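Local atomic coordinates of chitooligosaccharide oxidase (Gibberella zeae, PDB entry 6Y0R), a protein that oxidises the C1 hydroxyl of chitooligosaccharides to the corresponding lactones, using a covalently bound FAD and reducing molecular oxygen to hydrogen peroxide. Residues 26-37 with 72-83; 284-293 with 303-311. One frame throughout, in Å; residues are numbered along the deposited sequence.

Contact 1: 26-37 with 72-83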
loop_
_atom_site.group_PDB
_atom_site.type_symbol
_atom_site.label_atom_id
_atom_site.label_comp_id
_atom_site.label_asym_id
_atom_site.label_seq_id
_atom_site.Cartn_x
_atom_site.Cartn_y
_atom_site.Cartn_z
ATOM N N ALA A 26 26.252 19.754 -9.370
ATOM C CA ALA A 26 26.570 20.484 -8.125
ATOM C C ALA A 26 25.954 19.680 -6.965
ATOM O O ALA A 26 26.562 19.671 -5.868
ATOM C CB ALA A 26 26.077 21.916 -8.183
ATOM N N VAL A 27 24.813 18.999 -7.194
ATOM C CA VAL A 27 24.104 18.277 -6.096
ATOM C C VAL A 27 24.980 17.096 -5.660
ATOM O O VAL A 27 25.160 16.929 -4.457
ATOM C CB VAL A 27 22.647 17.893 -6.433
ATOM C CG1 VAL A 27 22.510 16.927 -7.601
ATOM C CG2 VAL A 27 21.948 17.356 -5.203
ATOM N N ASN A 28 25.594 16.369 -6.592
ATOM C CA ASN A 28 26.505 15.245 -6.242
ATOM C C ASN A 28 27.710 15.770 -5.449
ATOM O O ASN A 28 27.974 15.216 -4.372
ATOM C CB ASN A 28 26.919 14.426 -7.462
ATOM C CG ASN A 28 25.955 13.292 -7.717
ATOM O OD1 ASN A 28 25.900 12.324 -6.937
ATOM N ND2 ASN A 28 25.178 13.427 -8.783
ATOM N N SER A 29 28.385 16.832 -5.904
ATOM C CA SER A 29 29.563 17.385 -5.185
ATOM C C SER A 29 29.123 17.902 -3.812
ATOM O O SER A 29 29.879 17.684 -2.867
ATOM C CB SER A 29 30.320 18.412 -5.995
ATOM O OG SER A 29 29.436 19.164 -6.801
ATOM N N CYS A 30 27.910 18.464 -3.686
ATOM C CA CYS A 30 27.318 18.901 -2.391
ATOM C C CYS A 30 27.240 17.685 -1.466
ATOM O O CYS A 30 27.652 17.794 -0.317
ATOM C CB CYS A 30 25.936 19.548 -2.536
ATOM S SG CYS A 30 25.240 20.144 -0.968
ATOM N N LEU A 31 26.712 16.568 -1.968
ATOM C CA LEU A 31 26.507 15.336 -1.159
ATOM C C LEU A 31 27.866 14.795 -0.684
ATOM O O LEU A 31 28.015 14.549 0.527
ATOM C CB LEU A 31 25.745 14.306 -2.006
ATOM C CG LEU A 31 24.267 14.629 -2.256
ATOM C CD1 LEU A 31 23.676 13.657 -3.250
ATOM C CD2 LEU A 31 23.462 14.654 -0.965
ATOM N N THR A 32 28.811 14.623 -1.594
ATOM C CA THR A 32 30.177 14.110 -1.279
ATOM C C THR A 32 30.809 15.023 -0.207
ATOM O O THR A 32 31.248 14.512 0.871
ATOM C CB THR A 32 30.980 13.963 -2.578
ATOM O OG1 THR A 32 30.970 15.224 -3.234
ATOM C CG2 THR A 32 30.417 12.926 -3.516
ATOM N N GLN A 33 30.759 16.338 -0.412
ATOM C CA GLN A 33 31.353 17.320 0.530
ATOM C C GLN A 33 30.625 17.268 1.879
ATOM O O GLN A 33 31.265 17.536 2.908
ATOM C CB GLN A 33 31.382 18.710 -0.105
ATOM C CG GLN A 33 32.347 18.789 -1.287
ATOM C CD GLN A 33 32.692 20.200 -1.711
ATOM O OE1 GLN A 33 33.038 21.053 -0.890
ATOM N NE2 GLN A 33 32.615 20.456 -3.011
ATOM N N ALA A 34 29.342 16.897 1.914
ATOM C CA ALA A 34 28.582 16.772 3.181
ATOM C C ALA A 34 28.780 15.384 3.805
ATOM O O ALA A 34 28.144 15.144 4.863
ATOM C CB ALA A 34 27.121 17.049 2.928
ATOM N N LYS A 35 29.613 14.537 3.185
ATOM C CA LYS A 35 29.956 13.167 3.651
ATOM C C LYS A 35 28.665 12.346 3.664
ATOM O O LYS A 35 28.439 11.563 4.626
ATOM C CB LYS A 35 30.611 13.187 5.036
ATOM C CG LYS A 35 31.839 14.085 5.152
ATOM C CD LYS A 35 32.484 14.085 6.534
ATOM C CE LYS A 35 33.911 14.611 6.510
ATOM N NZ LYS A 35 34.600 14.442 7.814
ATOM N N VAL A 36 27.821 12.572 2.658
ATOM C CA VAL A 36 26.634 11.707 2.439
ATOM C C VAL A 36 27.049 10.590 1.493
ATOM O O VAL A 36 27.479 10.833 0.360
ATOM C CB VAL A 36 25.433 12.520 1.915
ATOM C CG1 VAL A 36 24.262 11.584 1.652
ATOM C CG2 VAL A 36 25.023 13.607 2.884
ATOM N N PRO A 37 26.921 9.293 1.882
ATOM C CA PRO A 37 27.233 8.227 0.941
ATOM C C PRO A 37 26.338 8.351 -0.294
ATOM O O PRO A 37 25.153 8.662 -0.138
ATOM C CB PRO A 37 26.935 6.913 1.696
ATOM C CG PRO A 37 26.798 7.321 3.136
ATOM C CD PRO A 37 26.435 8.796 3.171
ATOM N N GLN A 72 22.809 12.045 7.990
ATOM C CA GLN A 72 23.071 11.941 6.536
ATOM C C GLN A 72 21.793 12.254 5.724
ATOM O O GLN A 72 21.928 12.814 4.627
ATOM C CB GLN A 72 23.636 10.580 6.198
ATOM C CG GLN A 72 25.089 10.427 6.647
ATOM C CD GLN A 72 25.543 8.998 6.589
ATOM O OE1 GLN A 72 24.804 8.109 6.179
ATOM N NE2 GLN A 72 26.798 8.769 6.967
ATOM N N VAL A 73 20.624 11.871 6.229
ATOM C CA VAL A 73 19.321 12.234 5.566
ATOM C C VAL A 73 19.185 13.771 5.598
ATOM O O VAL A 73 18.884 14.357 4.516
ATOM C CB VAL A 73 18.112 11.530 6.205
ATOM C CG1 VAL A 73 16.801 11.933 5.516
ATOM C CG2 VAL A 73 18.241 10.015 6.172
ATOM N N SER A 74 19.405 14.407 6.761
ATOM C CA SER A 74 19.331 15.882 6.890
ATOM C C SER A 74 20.266 16.517 5.867
ATOM O O SER A 74 19.812 17.423 5.155
ATOM C CB SER A 74 19.659 16.387 8.266
ATOM O OG SER A 74 18.596 16.147 9.139
ATOM N N ALA A 75 21.536 16.108 5.819
ATOM C CA ALA A 75 22.530 16.696 4.885
ATOM C C ALA A 75 22.068 16.497 3.438
ATOM O O ALA A 75 22.195 17.418 2.604
ATOM C CB ALA A 75 23.904 16.104 5.111
ATOM N N ALA A 76 21.516 15.330 3.123
ATOM C CA ALA A 76 21.100 15.037 1.745
ATOM C C ALA A 76 19.942 15.970 1.368
ATOM O O ALA A 76 19.980 16.521 0.251
ATOM C CB ALA A 76 20.728 13.584 1.577
ATOM N N VAL A 77 18.967 16.122 2.245
ATOM C CA VAL A 77 17.812 17.023 1.992
ATOM C C VAL A 77 18.359 18.449 1.830
ATOM O O VAL A 77 17.969 19.117 0.871
ATOM C CB VAL A 77 16.749 16.919 3.084
ATOM C CG1 VAL A 77 15.682 17.988 2.954
ATOM C CG2 VAL A 77 16.116 15.524 3.074
ATOM N N GLU A 78 19.286 18.866 2.688
ATOM C CA GLU A 78 19.805 20.268 2.617
ATOM C C GLU A 78 20.437 20.486 1.249
ATOM O O GLU A 78 20.224 21.577 0.640
ATOM C CB GLU A 78 20.794 20.564 3.749
ATOM C CG GLU A 78 20.094 20.852 5.054
ATOM C CD GLU A 78 20.883 20.623 6.335
ATOM O OE1 GLU A 78 22.092 20.285 6.270
ATOM O OE2 GLU A 78 20.262 20.733 7.385
ATOM N N CYS A 79 21.183 19.500 0.765
ATOM C CA CYS A 79 21.844 19.527 -0.562
ATOM C C CYS A 79 20.815 19.663 -1.685
ATOM O O CYS A 79 21.032 20.469 -2.606
ATOM C CB CYS A 79 22.710 18.304 -0.805
ATOM S SG CYS A 79 24.312 18.414 0.031
ATOM N N GLY A 80 19.763 18.850 -1.672
ATOM C CA GLY A 80 18.675 18.994 -2.654
ATOM C C GLY A 80 18.015 20.368 -2.611
ATOM O O GLY A 80 17.838 20.978 -3.688
ATOM N N ALA A 81 17.639 20.852 -1.439
ATOM C CA ALA A 81 16.949 22.145 -1.264
ATOM C C ALA A 81 17.871 23.255 -1.764
ATOM O O ALA A 81 17.406 24.075 -2.545
ATOM C CB ALA A 81 16.544 22.378 0.161
ATOM N N LYS A 82 19.148 23.219 -1.393
ATOM C CA LYS A 82 20.114 24.275 -1.805
ATOM C C LYS A 82 20.189 24.370 -3.337
ATOM O O LYS A 82 20.344 25.484 -3.818
ATOM C CB LYS A 82 21.490 24.018 -1.180
ATOM C CG LYS A 82 21.663 24.573 0.231
ATOM C CD LYS A 82 23.124 24.793 0.625
ATOM C CE LYS A 82 23.383 24.586 2.105
ATOM N NZ LYS A 82 24.366 23.494 2.335
ATOM N N HIS A 83 20.041 23.277 -4.086
ATOM C CA HIS A 83 20.222 23.231 -5.566
ATOM C C HIS A 83 18.868 23.170 -6.293
ATOM O O HIS A 83 18.873 23.096 -7.545
ATOM C CB HIS A 83 21.176 22.090 -5.952
ATOM C CG HIS A 83 22.571 22.289 -5.443
ATOM N ND1 HIS A 83 23.499 23.080 -6.111
ATOM C CD2 HIS A 83 23.189 21.850 -4.324
ATOM C CE1 HIS A 83 24.631 23.094 -5.436
ATOM N NE2 HIS A 83 24.471 22.357 -4.326
HETATM O O HOH W 1 28.575 11.224 7.096
#
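Gln72 lays its side-chain amide beside the Pro37 ring, and the two side chains cross at about a right angle. The amide carbon Gln72 CD comes 3.5 Å from Pro37 CD. One water accepts from Gln72 NE2 and donates to Lys35 O, while Gln72 OE1 takes a hydrogen bond from Thr68 N. Lys35 ends helix 26-33 in a Schellman motif, which turns the chain so that Val36 packs back on the partner helix. Ala75 CB meets Val36 CG2 at 3.5 Å and also faces Ala34 CB. Leu31 CD2 lies 3.6 Å from Ala76 CA. Cys79 SG is bonded to Cys30 SG (2.2 Å, chi3 -81°), and the Cys30 chi1 of -178° points its sulfur at the partner helix. This disulfide covalently ties helix 26-33 to helix 70-83 of the FAD-binding PCMH-type region. His83 closes the contact: Val27 N and Ala26 C lie over one face of its ring, Cys30 SG is at the edge, and Ala26 CB is 3.3 Å from His83 CE1. The axes of 26-33 and 72-83 come within 9.2 Å, roughly antiparallel at 151°. Leu31, Val36 and Ala76 also touch strand 63-65, while Val73 and Val77 on the far side of helix 70-83 pack on strands 182-188 and 218-228.

Contact 2: 284-293 with 303-311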
loop_
_atom_site.group_PDB
_atom_site.type_symbol
_atom_site.label_atom_id
_atom_site.label_comp_id
_atom_site.label_asym_id
_atom_site.label_seq_id
_atom_site.Cartn_x
_atom_site.Cartn_y
_atom_site.Cartn_z
ATOM N N GLY A 284 -8.525 -16.484 15.395
ATOM C CA GLY A 284 -9.182 -17.568 16.134
ATOM C C GLY A 284 -8.913 -18.897 15.460
ATOM O O GLY A 284 -8.114 -18.958 14.500
ATOM N N ASP A 285 -9.532 -19.965 15.969
ATOM C CA ASP A 285 -9.225 -21.326 15.480
ATOM C C ASP A 285 -10.150 -21.788 14.352
ATOM O O ASP A 285 -11.114 -21.103 13.965
ATOM C CB ASP A 285 -9.218 -22.329 16.635
ATOM C CG ASP A 285 -10.543 -22.564 17.308
ATOM O OD1 ASP A 285 -11.592 -22.339 16.697
ATOM O OD2 ASP A 285 -10.502 -23.078 18.444
ATOM N N GLU A 286 -9.822 -22.939 13.800
ATOM C CA GLU A 286 -10.497 -23.424 12.583
ATOM C C GLU A 286 -11.979 -23.664 12.864
ATOM O O GLU A 286 -12.842 -23.294 12.020
ATOM C CB GLU A 286 -9.813 -24.675 12.058
ATOM C CG GLU A 286 -10.486 -25.173 10.804
ATOM C CD GLU A 286 -9.723 -26.240 10.039
ATOM O OE1 GLU A 286 -8.587 -26.564 10.434
ATOM O OE2 GLU A 286 -10.238 -26.697 9.006
ATOM N N ALA A 287 -12.309 -24.323 13.977
ATOM C CA ALA A 287 -13.725 -24.637 14.270
ATOM C C ALA A 287 -14.555 -23.355 14.305
ATOM O O ALA A 287 -15.662 -23.345 13.723
ATOM C CB ALA A 287 -13.816 -25.426 15.561
ATOM N N SER A 288 -14.025 -22.299 14.930
ATOM C CA SER A 288 -14.697 -20.986 15.091
ATOM C C SER A 288 -14.843 -20.334 13.708
ATOM O O SER A 288 -15.910 -19.760 13.438
ATOM C CB SER A 288 -13.946 -20.083 16.037
ATOM O OG SER A 288 -13.990 -20.588 17.365
ATOM N N LEU A 289 -13.804 -20.438 12.881
ATOM C CA LEU A 289 -13.848 -19.877 11.493
ATOM C C LEU A 289 -14.959 -20.580 10.705
ATOM O O LEU A 289 -15.769 -19.907 10.015
ATOM C CB LEU A 289 -12.476 -20.042 10.840
ATOM C CG LEU A 289 -12.326 -19.539 9.406
ATOM C CD1 LEU A 289 -12.652 -20.616 8.408
ATOM C CD2 LEU A 289 -13.135 -18.271 9.164
ATOM N N ARG A 290 -15.012 -21.911 10.759
ATOM C CA ARG A 290 -16.038 -22.666 10.013
ATOM C C ARG A 290 -17.427 -22.257 10.490
ATOM O O ARG A 290 -18.300 -22.078 9.624
ATOM C CB ARG A 290 -15.733 -24.166 10.135
ATOM C CG ARG A 290 -14.511 -24.582 9.323
ATOM C CD ARG A 290 -14.311 -26.078 9.280
ATOM N NE ARG A 290 -13.119 -26.430 8.556
ATOM C CZ ARG A 290 -13.034 -26.549 7.242
ATOM N NH1 ARG A 290 -14.094 -26.352 6.486
ATOM N NH2 ARG A 290 -11.890 -26.905 6.693
ATOM N N LYS A 291 -17.636 -22.079 11.794
ATOM C CA LYS A 291 -18.969 -21.625 12.290
ATOM C C LYS A 291 -19.283 -20.216 11.784
ATOM O O LYS A 291 -20.399 -19.980 11.275
ATOM C CB LYS A 291 -19.033 -21.706 13.811
ATOM C CG LYS A 291 -19.048 -23.133 14.334
ATOM C CD LYS A 291 -18.901 -23.266 15.844
ATOM C CE LYS A 291 -18.367 -24.638 16.231
ATOM N NZ LYS A 291 -19.047 -25.173 17.431
ATOM N N ALA A 292 -18.293 -19.331 11.789
ATOM C CA ALA A 292 -18.469 -17.916 11.369
ATOM C C ALA A 292 -18.791 -17.819 9.879
ATOM O O ALA A 292 -19.541 -16.877 9.492
ATOM C CB ALA A 292 -17.230 -17.122 11.681
ATOM N N LEU A 293 -18.224 -18.692 9.051
ATOM C CA LEU A 293 -18.457 -18.629 7.578
ATOM C C LEU A 293 -19.701 -19.387 7.127
ATOM O O LEU A 293 -20.093 -19.241 5.976
ATOM C CB LEU A 293 -17.230 -19.190 6.859
ATOM C CG LEU A 293 -16.046 -18.262 6.771
ATOM C CD1 LEU A 293 -14.938 -18.955 5.968
ATOM C CD2 LEU A 293 -16.411 -16.935 6.156
ATOM N N VAL A 303 -20.064 -25.342 -2.061
ATOM C CA VAL A 303 -18.650 -24.936 -1.840
ATOM C C VAL A 303 -18.148 -25.626 -0.569
ATOM O O VAL A 303 -18.953 -25.787 0.406
ATOM C CB VAL A 303 -18.530 -23.405 -1.768
ATOM C CG1 VAL A 303 -19.099 -22.754 -3.004
ATOM C CG2 VAL A 303 -19.175 -22.832 -0.511
ATOM N N GLN A 304 -16.841 -25.862 -0.520
ATOM C CA GLN A 304 -16.081 -26.335 0.668
ATOM C C GLN A 304 -15.075 -25.242 1.072
ATOM O O GLN A 304 -14.420 -24.655 0.195
ATOM C CB GLN A 304 -15.315 -27.627 0.355
ATOM C CG GLN A 304 -14.811 -28.399 1.582
ATOM C CD GLN A 304 -13.410 -28.996 1.537
ATOM O OE1 GLN A 304 -12.767 -29.161 0.491
ATOM N NE2 GLN A 304 -12.907 -29.335 2.717
ATOM N N VAL A 305 -15.016 -24.988 2.361
ATOM C CA VAL A 305 -13.985 -24.108 2.956
ATOM C C VAL A 305 -12.765 -24.980 3.235
ATOM O O VAL A 305 -12.932 -26.012 3.916
ATOM C CB VAL A 305 -14.514 -23.481 4.244
ATOM C CG1 VAL A 305 -13.466 -22.683 4.989
ATOM C CG2 VAL A 305 -15.738 -22.623 3.942
ATOM N N THR A 306 -11.604 -24.550 2.778
ATOM C CA THR A 306 -10.308 -25.100 3.242
ATOM C C THR A 306 -9.732 -24.101 4.239
ATOM O O THR A 306 -9.887 -22.899 4.049
ATOM C CB THR A 306 -9.347 -25.409 2.100
ATOM O OG1 THR A 306 -9.001 -24.199 1.434
ATOM C CG2 THR A 306 -9.916 -26.409 1.107
ATOM N N ALA A 307 -9.100 -24.567 5.302
ATOM C CA ALA A 307 -8.651 -23.674 6.390
ATOM C C ALA A 307 -7.566 -24.344 7.215
ATOM O O ALA A 307 -7.596 -25.607 7.440
ATOM C CB ALA A 307 -9.806 -23.269 7.258
ATOM N N THR A 308 -6.647 -23.531 7.675
ATOM C CA THR A 308 -5.526 -24.004 8.504
ATOM C C THR A 308 -5.265 -22.983 9.594
ATOM O O THR A 308 -5.100 -21.801 9.273
ATOM C CB THR A 308 -4.269 -24.248 7.676
ATOM O OG1 THR A 308 -4.540 -25.171 6.619
ATOM C CG2 THR A 308 -3.155 -24.772 8.551
ATOM N N THR A 309 -5.181 -23.449 10.837
ATOM C CA THR A 309 -4.795 -22.571 11.950
ATOM C C THR A 309 -3.277 -22.611 12.110
ATOM O O THR A 309 -2.699 -23.737 12.303
ATOM C CB THR A 309 -5.518 -22.954 13.238
ATOM O OG1 THR A 309 -6.917 -22.966 12.981
ATOM C CG2 THR A 309 -5.236 -21.997 14.373
ATOM N N VAL A 310 -2.685 -21.448 12.184
ATOM C CA VAL A 310 -1.233 -21.228 12.390
ATOM C C VAL A 310 -1.077 -20.119 13.430
ATOM O O VAL A 310 -2.080 -19.665 13.997
ATOM C CB VAL A 310 -0.562 -20.893 11.051
ATOM C CG1 VAL A 310 -0.591 -22.075 10.106
ATOM C CG2 VAL A 310 -1.196 -19.691 10.381
ATOM N N ASP A 311 0.150 -19.725 13.724
ATOM C CA ASP A 311 0.430 -18.524 14.533
ATOM C C ASP A 311 0.743 -17.389 13.573
ATOM O O ASP A 311 0.800 -17.588 12.342
ATOM C CB ASP A 311 1.503 -18.798 15.597
ATOM C CG ASP A 311 2.871 -19.110 15.040
ATOM O OD1 ASP A 311 3.234 -18.574 13.954
ATOM O OD2 ASP A 311 3.579 -19.889 15.718
HETATM O O HOH W 2 -6.156 -25.984 11.620
#
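This is the helix-to-second-strand half of a beta-alpha-beta crossover. Strand 275-283, helix 286-300 and strand 305-310 follow one another, and the two parallel strands flank strand 233-239, which the crossover skips. Strand 305-310 is one of the two outermost strands of the seven-stranded antiparallel sheet, and the helix covers one face of that sheet. Helix 286-293 runs roughly antiparallel over strand 305-310, at 144°, and the axes come within 8.7 Å. Asp285 caps the helix start: its OD1 accepts from Ser288 N nearly along the C-O axis and from Ser288 OG above the carboxylate plane. Leu289 CD1 lies 4.1 Å from both Ala307 CB and Val305 CG1. Leu293 CD1 reaches the same Val305 methyl. Both leucines also touch Phe236 of strand 233-239, and Leu289 touches Tyr282 of strand 275-283.

Arg290 and Glu286, one helical turn apart, form a salt bridge: Arg290 NE and NH2 both grip Glu286 OE2, side-on and close to the guanidinium plane. Arg290 NH1 donates to Val305 O at 2.8 Å, from above the carbonyl plane and at 145° on the hydrogen. Arg290 NH2 adds a weak bond to the same oxygen. With CG opposite the backbone N (chi1 -179°) and the chain extended beyond it, the Glu286 carboxylate lies over Ala307. A water links Glu286 OE1 to Thr309 N. Thr309 OG1 is hydrogen-bonded to Thr234 OG1.

Glu286 OE1 and OE2 both stand 3.3 Å from Ala307 O, without a hydrogen bond. Arg290 at OE2 and the water at OE1 probably offset the repulsion, and the arginine joins the carboxylate to the strand backbone.

Overall arrangement
Contact 1 comes first along the chain and closes before contact 2 opens. Their centres are 54 Å apart, on opposite sides of the chain's centre, and the nearest atoms are about 33 Å apart. They share no helix, strand or sheet. Contact 1 fastens the N-terminal helix 26-33 to helix 70-83 of the FAD-binding PCMH-type region, with the side chain of Ala76 about 12 Å from the bound FAD. Contact 2 packs helix 286-300 on a face of the seven-stranded antiparallel sheet, a different sheet from those near contact 1. A disulfide makes contact 1 a covalent tie, whereas contact 2 is wholly noncovalent. The two do not touch within the single chain.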